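Local atomic coordinates of protein kinase (Staphylococcus aureus subsp. aureus Mu50, PDB entry 3PY9), a protein that is a membrane Ser/Thr kinase whose extracellular region, built largely of PASTA repeats, probably binds muropeptides of the cell wall. Residues 176-181 with 202-207; 184-189 with 197-202. All blocks are in the same frame, centred on the assembly; numbering follows the deposited sequence.

Contact 1 of 2, residues 176-181 with 202-207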
loop_
_atom_site.group_PDB
_atom_site.type_symbol
_atom_site.label_atom_id
_atom_site.label_comp_id
_atom_site.label_asym_id
_atom_site.label_seq_id
_atom_site.Cartn_x
_atom_site.Cartn_y
_atom_site.Cartn_z
ATOM N N ASP A 176 -19.880 24.755 -27.588
ATOM C CA ASP A 176 -20.907 25.694 -27.986
ATOM C C ASP A 176 -22.116 25.599 -27.055
ATOM O O ASP A 176 -22.817 26.589 -26.845
ATOM C CB ASP A 176 -21.288 25.458 -29.451
ATOM C CG ASP A 176 -20.130 25.744 -30.408
ATOM O OD1 ASP A 176 -19.550 26.852 -30.336
ATOM O OD2 ASP A 176 -19.790 24.860 -31.228
ATOM N N ASP A 177 -22.336 24.418 -26.475
ATOM C CA ASP A 177 -23.503 24.193 -25.613
ATOM C C ASP A 177 -23.239 24.078 -24.095
ATOM O O ASP A 177 -24.178 23.885 -23.317
ATOM C CB ASP A 177 -24.359 23.007 -26.117
ATOM C CG ASP A 177 -23.529 21.812 -26.598
ATOM O OD1 ASP A 177 -22.720 21.966 -27.543
ATOM O OD2 ASP A 177 -23.723 20.695 -26.062
ATOM N N ILE A 178 -21.979 24.209 -23.676
ATOM C CA ILE A 178 -21.633 24.117 -22.256
ATOM C C ILE A 178 -20.934 25.392 -21.773
ATOM O O ILE A 178 -19.884 25.761 -22.295
ATOM C CB ILE A 178 -20.717 22.881 -21.947
ATOM C CG1 ILE A 178 -21.142 21.604 -22.716
ATOM C CG2 ILE A 178 -20.585 22.658 -20.429
ATOM C CD1 ILE A 178 -22.489 21.002 -22.333
ATOM N N ASP A 179 -21.519 26.050 -20.769
ATOM C CA ASP A 179 -20.978 27.295 -20.224
ATOM C C ASP A 179 -19.532 27.151 -19.807
ATOM O O ASP A 179 -19.094 26.076 -19.379
ATOM C CB ASP A 179 -21.777 27.771 -19.005
ATOM C CG ASP A 179 -23.162 28.266 -19.361
ATOM O OD1 ASP A 179 -23.538 28.194 -20.553
ATOM O OD2 ASP A 179 -23.879 28.722 -18.438
ATOM N N GLU A 180 -18.793 28.245 -19.932
ATOM C CA GLU A 180 -17.421 28.295 -19.481
ATOM C C GLU A 180 -17.322 27.796 -18.025
ATOM O O GLU A 180 -18.066 28.247 -17.150
ATOM C CB GLU A 180 -16.908 29.733 -19.607
ATOM C CG GLU A 180 -15.417 29.848 -19.818
ATOM C CD GLU A 180 -14.899 31.258 -19.595
ATOM O OE1 GLU A 180 -15.621 32.239 -19.914
ATOM O OE2 GLU A 180 -13.758 31.380 -19.094
ATOM N N GLY A 181 -16.428 26.842 -17.785
ATOM C CA GLY A 181 -16.170 26.363 -16.437
ATOM C C GLY A 181 -17.140 25.286 -15.985
ATOM O O GLY A 181 -17.079 24.833 -14.832
ATOM N N VAL A 202 -13.388 16.808 -18.284
ATOM C CA VAL A 202 -13.238 17.659 -19.459
ATOM C C VAL A 202 -14.140 18.854 -19.234
ATOM O O VAL A 202 -15.345 18.703 -18.991
ATOM C CB VAL A 202 -13.519 16.919 -20.781
ATOM C CG1 VAL A 202 -13.415 17.882 -21.976
ATOM C CG2 VAL A 202 -12.549 15.731 -20.935
ATOM N N VAL A 203 -13.519 20.035 -19.286
ATOM C CA VAL A 203 -14.111 21.287 -18.826
ATOM C C VAL A 203 -14.241 22.288 -19.982
ATOM O O VAL A 203 -13.391 22.346 -20.886
ATOM C CB VAL A 203 -13.288 21.889 -17.656
ATOM C CG1 VAL A 203 -13.918 23.175 -17.134
ATOM C CG2 VAL A 203 -13.148 20.860 -16.518
ATOM N N SER A 204 -15.329 23.048 -19.952
ATOM C CA SER A 204 -15.626 24.004 -21.003
ATOM C C SER A 204 -14.876 25.321 -20.802
ATOM O O SER A 204 -14.934 25.934 -19.727
ATOM C CB SER A 204 -17.145 24.250 -21.086
ATOM O OG SER A 204 -17.473 25.138 -22.143
ATOM N N LYS A 205 -14.170 25.738 -21.853
ATOM C CA LYS A 205 -13.589 27.078 -21.927
ATOM C C LYS A 205 -14.342 27.964 -22.945
ATOM O O LYS A 205 -13.746 28.836 -23.603
ATOM C CB LYS A 205 -12.090 27.005 -22.241
ATOM C CG LYS A 205 -11.747 26.209 -23.464
ATOM C CD LYS A 205 -10.333 26.498 -23.898
ATOM C CE LYS A 205 -9.827 25.444 -24.865
ATOM N NZ LYS A 205 -8.505 25.861 -25.398
ATOM N N GLY A 206 -15.656 27.736 -23.047
ATOM C CA GLY A 206 -16.520 28.460 -23.988
ATOM C C GLY A 206 -16.343 28.126 -25.468
ATOM O O GLY A 206 -15.698 27.139 -25.832
ATOM N N LYS A 207 -16.919 28.978 -26.319
ATOM C CA LYS A 207 -16.900 28.806 -27.777
ATOM C C LYS A 207 -15.594 29.295 -28.419
ATOM O O LYS A 207 -15.032 30.300 -27.987
ATOM C CB LYS A 207 -18.106 29.519 -28.406
ATOM C CG LYS A 207 -19.466 29.100 -27.827
ATOM C CD LYS A 207 -19.948 30.083 -26.761
ATOM C CE LYS A 207 -20.967 31.062 -27.321
ATOM N NZ LYS A 207 -22.374 30.565 -27.185
HETATM O O HOH W 1 -22.812 28.922 -29.304
#

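Contact 2 of 2, residues 184-189 with 197-202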
loop_
_atom_site.group_PDB
_atom_site.type_symbol
_atom_site.label_atom_id
_atom_site.label_comp_id
_atom_site.label_asym_id
_atom_site.label_seq_id
_atom_site.Cartn_x
_atom_site.Cartn_y
_atom_site.Cartn_z
ATOM N N ILE A 184 -17.875 19.243 -19.311
ATOM C CA ILE A 184 -18.263 18.480 -20.490
ATOM C C ILE A 184 -18.442 17.025 -20.097
ATOM O O ILE A 184 -19.473 16.446 -20.358
ATOM C CB ILE A 184 -17.197 18.537 -21.635
ATOM C CG1 ILE A 184 -16.639 19.952 -21.841
ATOM C CG2 ILE A 184 -17.760 17.943 -22.938
ATOM C CD1 ILE A 184 -17.655 20.968 -22.224
ATOM N N SER A 185 -17.425 16.445 -19.463
ATOM C CA SER A 185 -17.437 15.019 -19.132
ATOM C C SER A 185 -16.658 14.689 -17.864
ATOM O O SER A 185 -15.750 15.431 -17.468
ATOM C CB SER A 185 -16.886 14.200 -20.296
ATOM O OG SER A 185 -15.477 14.315 -20.349
ATOM N N GLN A 186 -17.012 13.554 -17.257
ATOM C CA GLN A 186 -16.420 13.116 -15.980
ATOM C C GLN A 186 -16.272 11.617 -15.918
ATOM O O GLN A 186 -17.192 10.874 -16.255
ATOM C CB GLN A 186 -17.277 13.561 -14.794
ATOM C CG GLN A 186 -16.672 13.282 -13.398
ATOM C CD GLN A 186 -17.646 13.650 -12.282
ATOM O OE1 GLN A 186 -18.451 14.584 -12.436
ATOM N NE2 GLN A 186 -17.593 12.910 -11.157
ATOM N N SER A 187 -15.112 11.185 -15.441
ATOM C CA SER A 187 -14.801 9.783 -15.319
ATOM C C SER A 187 -13.867 9.568 -14.130
ATOM O O SER A 187 -12.806 10.182 -14.070
ATOM C CB SER A 187 -14.122 9.315 -16.607
ATOM O OG SER A 187 -13.880 7.934 -16.555
ATOM N N PRO A 188 -14.267 8.701 -13.179
ATOM C CA PRO A 188 -15.615 8.096 -13.085
ATOM C C PRO A 188 -16.661 9.044 -12.487
ATOM O O PRO A 188 -16.310 10.141 -12.039
ATOM C CB PRO A 188 -15.384 6.897 -12.167
ATOM C CG PRO A 188 -14.300 7.367 -11.267
ATOM C CD PRO A 188 -13.370 8.169 -12.141
ATOM N N LYS A 189 -17.927 8.620 -12.483
ATOM C CA LYS A 189 -19.049 9.423 -11.943
ATOM C C LYS A 189 -20.184 8.470 -11.624
ATOM O O LYS A 189 -20.274 7.402 -12.253
ATOM C CB LYS A 189 -19.549 10.458 -12.991
ATOM C CG LYS A 189 -20.228 9.781 -14.217
ATOM C CD LYS A 189 -20.400 10.713 -15.414
ATOM C CE LYS A 189 -20.867 9.902 -16.633
ATOM N NZ LYS A 189 -22.322 9.696 -16.533
ATOM N N SER A 197 -9.026 8.030 -5.206
ATOM C CA SER A 197 -8.920 7.784 -6.633
ATOM C C SER A 197 -8.831 9.106 -7.396
ATOM O O SER A 197 -9.214 10.165 -6.877
ATOM C CB SER A 197 -10.159 7.017 -7.128
ATOM O OG SER A 197 -10.183 5.697 -6.627
ATOM N N THR A 198 -8.347 9.030 -8.632
ATOM C CA THR A 198 -8.278 10.212 -9.518
ATOM C C THR A 198 -9.559 10.316 -10.355
ATOM O O THR A 198 -9.904 9.378 -11.070
ATOM C CB THR A 198 -7.096 10.110 -10.476
ATOM O OG1 THR A 198 -5.888 9.937 -9.722
ATOM C CG2 THR A 198 -7.000 11.386 -11.382
ATOM N N ILE A 199 -10.252 11.447 -10.241
ATOM C CA ILE A 199 -11.412 11.767 -11.097
ATOM C C ILE A 199 -10.982 12.720 -12.218
ATOM O O ILE A 199 -10.380 13.769 -11.944
ATOM C CB ILE A 199 -12.575 12.383 -10.278
ATOM C CG1 ILE A 199 -12.735 11.666 -8.908
ATOM C CG2 ILE A 199 -13.886 12.354 -11.073
ATOM C CD1 ILE A 199 -12.949 10.128 -8.984
ATOM N N SER A 200 -11.273 12.332 -13.467
ATOM C CA SER A 200 -10.864 13.094 -14.666
ATOM C C SER A 200 -12.022 13.878 -15.297
ATOM O O SER A 200 -13.108 13.340 -15.517
ATOM C CB SER A 200 -10.240 12.167 -15.713
ATOM O OG SER A 200 -9.143 11.445 -15.173
ATOM N N PHE A 201 -11.765 15.147 -15.590
ATOM C CA PHE A 201 -12.785 16.086 -16.060
ATOM C C PHE A 201 -12.409 16.697 -17.397
ATOM O O PHE A 201 -11.253 17.046 -17.625
ATOM C CB PHE A 201 -12.946 17.230 -15.055
ATOM C CG PHE A 201 -13.730 16.860 -13.839
ATOM C CD1 PHE A 201 -15.106 16.997 -13.828
ATOM C CD2 PHE A 201 -13.087 16.389 -12.701
ATOM C CE1 PHE A 201 -15.844 16.674 -12.701
ATOM C CE2 PHE A 201 -13.822 16.044 -11.556
ATOM C CZ PHE A 201 -15.189 16.177 -11.557
ATOM N N VAL A 202 -13.388 16.808 -18.284
ATOM C CA VAL A 202 -13.238 17.659 -19.459
ATOM C C VAL A 202 -14.140 18.854 -19.234
ATOM O O VAL A 202 -15.345 18.703 -18.991
ATOM C CB VAL A 202 -13.519 16.919 -20.781
ATOM C CG1 VAL A 202 -13.415 17.882 -21.976
ATOM C CG2 VAL A 202 -12.549 15.731 -20.935
HETATM O O HOH W 2 -9.625 9.272 -13.710
#

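Contact 1 of 2, residues 176-181 with 202-207
S204 turns its CB toward the 176-181 loop and lays its hydroxyl against the backbone of I178, OG lying a very short 2.5 Å from I178 O, to which it donates. With OG anti to its own backbone N (chi1 -178°), the hydroxyl is carried out to I178 O, while CB rests against the CG2 branch of I178 at 3.8 Å. The same OG accepts from the N-H of G206, 3.3 Å from G206 N, which makes an ST turn, so the hydroxyl is gripped from both segments where strand 198-204 runs out. Here, in the third PASTA repeat, the loop leaving strand 167-173 passes the end of strand 198-204 before it enters strand 183-187. Next to the hydroxyl, the S204 carbonyl takes a nearly straight bond from G181, 2.6 Å from G181 N to S204 O with 172° at the hydrogen, and E180 CA adds a CH···O contact to this oxygen. E180 sends CG across the K205-G206 peptide, 3.8 Å from K205 C. Farther out, D176 and K207 cross obliquely: D176 OD1 touches K207 CG at 3.4 Å, whereas the ammonium, on a chain bent at three torsions, lies 5.6 Å from OD1, and K207 NZ instead donates to a water 2.7 Å away that in turn donates weakly to D176 O. K205 turns its CB away from the loop, and its NZ forms a salt bridge with D243.

Contact 2 of 2, residues 184-189 with 197-202
Q186 and F201 run side by side in the same direction from a non-hydrogen-bonded antiparallel pair, the glutamine CG lying over one face of the phenyl ring, 4.0 Å from its centroid, in a CH-pi contact. An extended chain, with CG anti to the backbone N (chi1 -174°), carries the amide along the ring, OE1 coming within 3.4 Å of F201 CE1 and the amide and ring planes 38° apart. I199 CG2 meets Q186 CG at 3.7 Å. The side chains of I199 and P188, which follows a cis peptide bond, cross at about a right angle, I199 CD1 3.7 Å from P188 CD.

On the other face of the sheet, S185 OG sits 3.3 Å from V202 CB. The backbone pairs S185 with V202 and S187 with S200, the closer bond of the second pair measuring 2.7 Å from S200 N to S187 O. A water joins S200 OG to T198 O, with a weak third link to S187 O.

Several neighbours fix the buried amide of Q186: NE2 donates to P188 O, on a lone pair, and to E147 O, while OE1 accepts from the backbone N of F149. Around F201, the ring of F154 packs edge-to-face, and A157 and L161 of helix 154-162 also touch it, as does V168. At the far end, the weak bond from I184 N and the straighter one from S185 N converge on V202 O. With both residues facing V202, this is a classic beta bulge, set in the antiparallel edge of a PASTA domain's three-stranded sheet, whose inner face packs on the helix.

Both contacts hold strand 198-204 of one PASTA repeat, and V202 lies in both but touches across only the second. Contact 2 is the partly buried one: it pairs this strand with 183-187 through regular sheet bonds, and one face carries apolar and amide groups into the core beside helix 154-162. Contact 1 lies about 15 Å away, centre to centre, at the surface end of the same strand, where a loop replaces the paired strand and a serine hydroxyl and single carbonyls do the holding, with charged residues at the margin. Contact 2 is nested inside the loop that contact 1 closes. I184 joins them, its CD1 lying 3.5 Å from S204 CB and packing also on I178.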